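Local coordinates for odorant-binding protein 47 (Anopheles gambiae, PDB 3PM2), which binds small hydrophobic odorants such as indole, menthol and decanal and is thought to carry them through the fluid around olfactory dendrites, at residues Q44-E58 against L120-S134. Numbering follows the deposited sequence.
Sequences QMAMEGIPRGCCVAE and LTPAFEGEQICHPIS
Arg52 lays its guanidinium between two apolar groups, CE of Met47 over one face and CD1 of Leu120 over the other, both offset toward its rim. Its NH1 forms a salt bridge with Glu127 OE1 (3.1 Å) and a weak hydrogen bond to the carbonyl of Thr121. Glu127 is fixed from several directions. Ala123 N donates to Glu127 OE1 at 2.7 Å, nearly along the C-O bond. Gln44 NE2 reaches the anti lone pair of Glu127 OE2 at 2.9 Å, almost straight (172°). The carboxylate is buried, and these donors probably stabilise its negative charge. The bend of Met47 at chi3 (77°) turns CE over the Arg52 guanidinium. Met47 SD sits at the edge of the Phe124 ring, 3.9 Å from CE2, a Met-aromatic contact; Arg43 adds a cation-pi contact to that ring.

Further along, the backbones close in at Gly53, whose CA comes 3.6 Å from Pro132 CA; a CA-H of Gly53 points at Cys130 O (CA to O 3.4 Å). One water bridges Gly53 N and Cys130 O, another Cys54 N and Pro132 O. Beyond, Glu58 stretches out with CG anti to the backbone N and accepts from His131 N through OE1 (2.9 Å), 20° out of the carboxylate plane. Helices 55-63 and 133-147 begin side by side here, and the Cys55-Cys130 disulfide ties the first turn of helix 55-63 to the loop leading into helix 133-147, one of the six disulfides that brace this helical C-plus odorant-binding protein.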
loop_
_atom_site.group_PDB
_atom_site.type_symbol
_atom_site.label_atom_id
_atom_site.label_comp_id
_atom_site.label_asym_id
_atom_site.label_seq_id
_atom_site.Cartn_x
_atom_site.Cartn_y
_atom_site.Cartn_z
ATOM N N GLN A 44 14.893 -4.946 0.561
ATOM C CA GLN A 44 14.022 -6.137 0.651
ATOM C C GLN A 44 13.375 -6.515 -0.689
ATOM O O GLN A 44 13.025 -7.681 -0.869
ATOM C CB GLN A 44 12.979 -5.987 1.747
ATOM C CG GLN A 44 13.578 -5.901 3.169
ATOM C CD GLN A 44 12.494 -5.593 4.164
ATOM O OE1 GLN A 44 11.565 -4.819 3.888
ATOM N NE2 GLN A 44 12.557 -6.235 5.323
ATOM N N MET A 45 13.246 -5.575 -1.640
ATOM C CA MET A 45 12.734 -5.919 -2.977
ATOM C C MET A 45 13.714 -6.793 -3.764
ATOM O O MET A 45 13.321 -7.363 -4.781
ATOM C CB MET A 45 12.541 -4.661 -3.828
ATOM C CG MET A 45 11.361 -3.893 -3.480
ATOM S SD MET A 45 11.435 -2.434 -4.537
ATOM C CE MET A 45 10.771 -1.308 -3.396
ATOM N N ALA A 46 15.003 -6.811 -3.366
ATOM C CA ALA A 46 16.071 -7.542 -4.049
ATOM C C ALA A 46 16.450 -8.797 -3.269
ATOM O O ALA A 46 17.608 -9.242 -3.314
ATOM C CB ALA A 46 17.291 -6.626 -4.214
ATOM N N MET A 47 15.482 -9.375 -2.548
ATOM C CA MET A 47 15.732 -10.586 -1.767
ATOM C C MET A 47 14.751 -11.660 -2.168
ATOM O O MET A 47 13.564 -11.393 -2.320
ATOM C CB MET A 47 15.701 -10.316 -0.267
ATOM C CG MET A 47 16.855 -9.422 0.186
ATOM S SD MET A 47 16.549 -8.721 1.795
ATOM C CE MET A 47 16.904 -10.103 2.761
ATOM N N GLU A 48 15.258 -12.856 -2.405
ATOM C CA GLU A 48 14.413 -13.962 -2.845
ATOM C C GLU A 48 13.695 -14.601 -1.665
ATOM O O GLU A 48 13.980 -14.271 -0.513
ATOM C CB GLU A 48 15.239 -15.010 -3.593
ATOM C CG GLU A 48 16.175 -15.818 -2.722
ATOM C CD GLU A 48 17.073 -16.786 -3.464
ATOM O OE1 GLU A 48 16.940 -16.921 -4.702
ATOM O OE2 GLU A 48 17.933 -17.397 -2.796
ATOM N N GLY A 49 12.799 -15.538 -1.973
ATOM C CA GLY A 49 12.073 -16.285 -0.957
ATOM C C GLY A 49 10.781 -15.632 -0.520
ATOM O O GLY A 49 10.127 -14.921 -1.279
ATOM N N ILE A 50 10.365 -15.942 0.698
ATOM C CA ILE A 50 9.104 -15.440 1.242
ATOM C C ILE A 50 9.106 -13.899 1.263
ATOM O O ILE A 50 10.129 -13.332 1.694
ATOM C CB ILE A 50 8.916 -16.035 2.658
ATOM C CG1 ILE A 50 8.814 -17.578 2.571
ATOM C CG2 ILE A 50 7.706 -15.420 3.397
ATOM C CD1 ILE A 50 9.134 -18.264 3.854
ATOM N N PRO A 51 8.024 -13.226 0.749
ATOM C CA PRO A 51 7.979 -11.748 0.769
ATOM C C PRO A 51 8.249 -11.204 2.174
ATOM O O PRO A 51 7.799 -11.776 3.158
ATOM C CB PRO A 51 6.557 -11.428 0.303
ATOM C CG PRO A 51 6.218 -12.587 -0.624
ATOM C CD PRO A 51 6.786 -13.771 0.142
ATOM N N ARG A 52 9.097 -10.165 2.264
ATOM C CA ARG A 52 9.478 -9.613 3.567
ATOM C C ARG A 52 8.525 -8.462 3.856
ATOM O O ARG A 52 8.231 -7.683 2.948
ATOM C CB ARG A 52 10.964 -9.130 3.545
ATOM C CG ARG A 52 11.938 -10.175 2.996
ATOM C CD ARG A 52 13.314 -10.118 3.638
ATOM N NE ARG A 52 13.816 -11.478 3.707
ATOM C CZ ARG A 52 14.521 -12.006 4.696
ATOM N NH1 ARG A 52 14.934 -11.254 5.712
ATOM N NH2 ARG A 52 14.893 -13.274 4.636
ATOM N N GLY A 53 8.051 -8.363 5.107
ATOM C CA GLY A 53 7.105 -7.335 5.537
ATOM C C GLY A 53 7.602 -5.926 5.304
ATOM O O GLY A 53 8.779 -5.629 5.527
ATOM N N CYS A 54 6.717 -5.060 4.818
ATOM C CA CYS A 54 7.092 -3.692 4.502
ATOM C C CYS A 54 6.997 -2.810 5.769
ATOM O O CYS A 54 5.895 -2.626 6.316
ATOM C CB CYS A 54 6.211 -3.156 3.384
ATOM S SG CYS A 54 6.472 -1.406 3.065
ATOM N N CYS A 55 8.137 -2.271 6.222
ATOM C CA CYS A 55 8.142 -1.419 7.418
ATOM C C CYS A 55 7.528 -0.055 7.205
ATOM O O CYS A 55 7.054 0.544 8.168
ATOM C CB CYS A 55 9.536 -1.313 8.024
ATOM S SG CYS A 55 10.118 -2.847 8.802
ATOM N N VAL A 56 7.563 0.468 5.951
ATOM C CA VAL A 56 6.929 1.745 5.644
ATOM C C VAL A 56 5.446 1.611 6.053
ATOM O O VAL A 56 4.909 2.482 6.738
ATOM C CB VAL A 56 7.052 2.134 4.130
ATOM C CG1 VAL A 56 6.200 3.365 3.806
ATOM C CG2 VAL A 56 8.509 2.353 3.715
ATOM N N ALA A 57 4.796 0.517 5.622
ATOM C CA ALA A 57 3.372 0.267 5.913
ATOM C C ALA A 57 3.094 0.029 7.373
ATOM O O ALA A 57 2.092 0.531 7.892
ATOM C CB ALA A 57 2.861 -0.909 5.084
ATOM N N GLU A 58 3.958 -0.741 8.062
ATOM C CA GLU A 58 3.739 -0.959 9.495
ATOM C C GLU A 58 3.810 0.379 10.255
ATOM O O GLU A 58 3.004 0.617 11.154
ATOM C CB GLU A 58 4.715 -1.988 10.051
ATOM C CG GLU A 58 4.478 -2.285 11.527
ATOM C CD GLU A 58 5.168 -3.541 12.012
ATOM O OE1 GLU A 58 4.899 -4.620 11.442
ATOM O OE2 GLU A 58 5.965 -3.454 12.973
ATOM N N LEU A 120 10.642 -14.292 9.706
ATOM C CA LEU A 120 11.933 -14.206 9.037
ATOM C C LEU A 120 12.978 -13.549 9.953
ATOM O O LEU A 120 12.644 -12.733 10.805
ATOM C CB LEU A 120 11.797 -13.397 7.723
ATOM C CG LEU A 120 10.961 -14.050 6.607
ATOM C CD1 LEU A 120 10.652 -13.042 5.486
ATOM C CD2 LEU A 120 11.640 -15.296 6.049
ATOM N N THR A 121 14.220 -13.950 9.800
ATOM C CA THR A 121 15.321 -13.388 10.580
ATOM C C THR A 121 16.073 -12.386 9.726
ATOM O O THR A 121 16.105 -12.571 8.513
ATOM C CB THR A 121 16.226 -14.488 11.154
ATOM O OG1 THR A 121 16.678 -15.336 10.108
ATOM C CG2 THR A 121 15.536 -15.307 12.215
ATOM N N PRO A 122 16.687 -11.327 10.327
ATOM C CA PRO A 122 17.418 -10.334 9.514
ATOM C C PRO A 122 18.466 -10.959 8.588
ATOM O O PRO A 122 19.270 -11.763 9.045
ATOM C CB PRO A 122 18.037 -9.420 10.574
ATOM C CG PRO A 122 17.109 -9.514 11.725
ATOM C CD PRO A 122 16.708 -10.951 11.758
ATOM N N ALA A 123 18.385 -10.689 7.272
ATOM C CA ALA A 123 19.326 -11.285 6.301
ATOM C C ALA A 123 20.447 -10.352 5.862
ATOM O O ALA A 123 21.330 -10.755 5.106
ATOM C CB ALA A 123 18.582 -11.863 5.106
ATOM N N PHE A 124 20.405 -9.111 6.337
ATOM C CA PHE A 124 21.541 -8.205 6.217
ATOM C C PHE A 124 21.610 -7.249 7.404
ATOM O O PHE A 124 20.694 -7.194 8.224
ATOM C CB PHE A 124 21.460 -7.415 4.909
ATOM C CG PHE A 124 20.286 -6.481 4.837
ATOM C CD1 PHE A 124 20.337 -5.236 5.441
ATOM C CD2 PHE A 124 19.132 -6.847 4.167
ATOM C CE1 PHE A 124 19.258 -4.374 5.377
ATOM C CE2 PHE A 124 18.050 -5.990 4.098
ATOM C CZ PHE A 124 18.114 -4.751 4.704
ATOM N N GLU A 125 22.703 -6.497 7.487
ATOM C CA GLU A 125 23.034 -5.761 8.702
ATOM C C GLU A 125 22.047 -4.624 8.945
ATOM O O GLU A 125 21.899 -3.730 8.113
ATOM C CB GLU A 125 24.460 -5.212 8.624
ATOM C CG GLU A 125 25.498 -6.078 9.317
ATOM C CD GLU A 125 25.035 -6.567 10.676
ATOM O OE1 GLU A 125 24.866 -7.793 10.842
ATOM O OE2 GLU A 125 24.840 -5.724 11.578
ATOM N N GLY A 126 21.374 -4.667 10.091
ATOM C CA GLY A 126 20.424 -3.627 10.459
ATOM C C GLY A 126 19.041 -3.776 9.850
ATOM O O GLY A 126 18.248 -2.832 9.883
ATOM N N GLU A 127 18.742 -4.933 9.258
ATOM C CA GLU A 127 17.404 -5.150 8.696
ATOM C C GLU A 127 16.418 -5.332 9.840
ATOM O O GLU A 127 16.601 -6.224 10.661
ATOM C CB GLU A 127 17.366 -6.400 7.817
ATOM C CG GLU A 127 15.992 -6.599 7.171
ATOM C CD GLU A 127 15.818 -7.878 6.388
ATOM O OE1 GLU A 127 16.663 -8.786 6.535
ATOM O OE2 GLU A 127 14.833 -7.973 5.623
ATOM N N GLN A 128 15.369 -4.526 9.873
ATOM C CA GLN A 128 14.314 -4.668 10.879
ATOM C C GLN A 128 13.165 -5.474 10.267
ATOM O O GLN A 128 12.651 -5.104 9.202
ATOM C CB GLN A 128 13.831 -3.299 11.358
ATOM C CG GLN A 128 12.495 -3.354 12.102
ATOM C CD GLN A 128 12.398 -2.454 13.299
ATOM O OE1 GLN A 128 13.401 -2.103 13.951
ATOM N NE2 GLN A 128 11.161 -2.078 13.620
ATOM N N ILE A 129 12.766 -6.570 10.931
ATOM C CA ILE A 129 11.682 -7.400 10.424
ATOM C C ILE A 129 10.341 -6.839 10.885
ATOM O O ILE A 129 10.158 -6.611 12.068
ATOM C CB ILE A 129 11.876 -8.899 10.820
ATOM C CG1 ILE A 129 13.190 -9.480 10.210
ATOM C CG2 ILE A 129 10.656 -9.763 10.468
ATOM C CD1 ILE A 129 13.308 -9.485 8.646
ATOM N N CYS A 130 9.424 -6.586 9.944
ATOM C CA CYS A 130 8.067 -6.090 10.223
ATOM C C CYS A 130 7.078 -7.156 9.813
ATOM O O CYS A 130 7.356 -7.939 8.891
ATOM C CB CYS A 130 7.793 -4.774 9.492
ATOM S SG CYS A 130 8.709 -3.366 10.183
ATOM N N HIS A 131 5.927 -7.197 10.497
ATOM C CA HIS A 131 4.911 -8.169 10.130
ATOM C C HIS A 131 4.371 -7.793 8.745
ATOM O O HIS A 131 4.115 -6.623 8.499
ATOM C CB HIS A 131 3.769 -8.199 11.166
ATOM C CG HIS A 131 2.875 -9.406 11.043
ATOM N ND1 HIS A 131 1.936 -9.520 10.021
ATOM C CD2 HIS A 131 2.753 -10.474 11.867
ATOM C CE1 HIS A 131 1.297 -10.658 10.243
ATOM N NE2 HIS A 131 1.761 -11.271 11.339
ATOM N N PRO A 132 4.208 -8.748 7.805
ATOM C CA PRO A 132 3.745 -8.361 6.457
ATOM C C PRO A 132 2.295 -7.879 6.361
ATOM O O PRO A 132 1.932 -7.335 5.317
ATOM C CB PRO A 132 3.933 -9.639 5.633
ATOM C CG PRO A 132 4.862 -10.509 6.427
ATOM C CD PRO A 132 4.539 -10.185 7.869
ATOM N N ILE A 133 1.461 -8.089 7.391
ATOM C CA ILE A 133 0.037 -7.699 7.260
ATOM C C ILE A 133 -0.165 -6.230 6.856
ATOM O O ILE A 133 -0.997 -5.949 5.977
ATOM C CB ILE A 133 -0.854 -8.094 8.477
ATOM C CG1 ILE A 133 -2.368 -8.048 8.143
ATOM C CG2 ILE A 133 -0.550 -7.262 9.718
ATOM C CD1 ILE A 133 -2.854 -8.945 6.929
ATOM N N SER A 134 0.561 -5.301 7.492
ATOM C CA SER A 134 0.341 -3.876 7.178
ATOM C C SER A 134 0.551 -3.557 5.687
ATOM O O SER A 134 -0.289 -2.895 5.080
ATOM C CB SER A 134 1.213 -2.987 8.051
ATOM O OG SER A 134 0.903 -3.127 9.428
HETATM O O HOH W 1 10.397 -6.850 7.231
HETATM O O HOH W 2 8.795 -9.770 7.278
HETATM O O HOH W 3 4.291 -6.263 3.750
HETATM O O HOH W 4 3.986 -4.661 6.615
HETATM O O HOH W 5 2.684 -5.035 10.021
HETATM O O HOH W 6 5.956 -6.151 13.760
#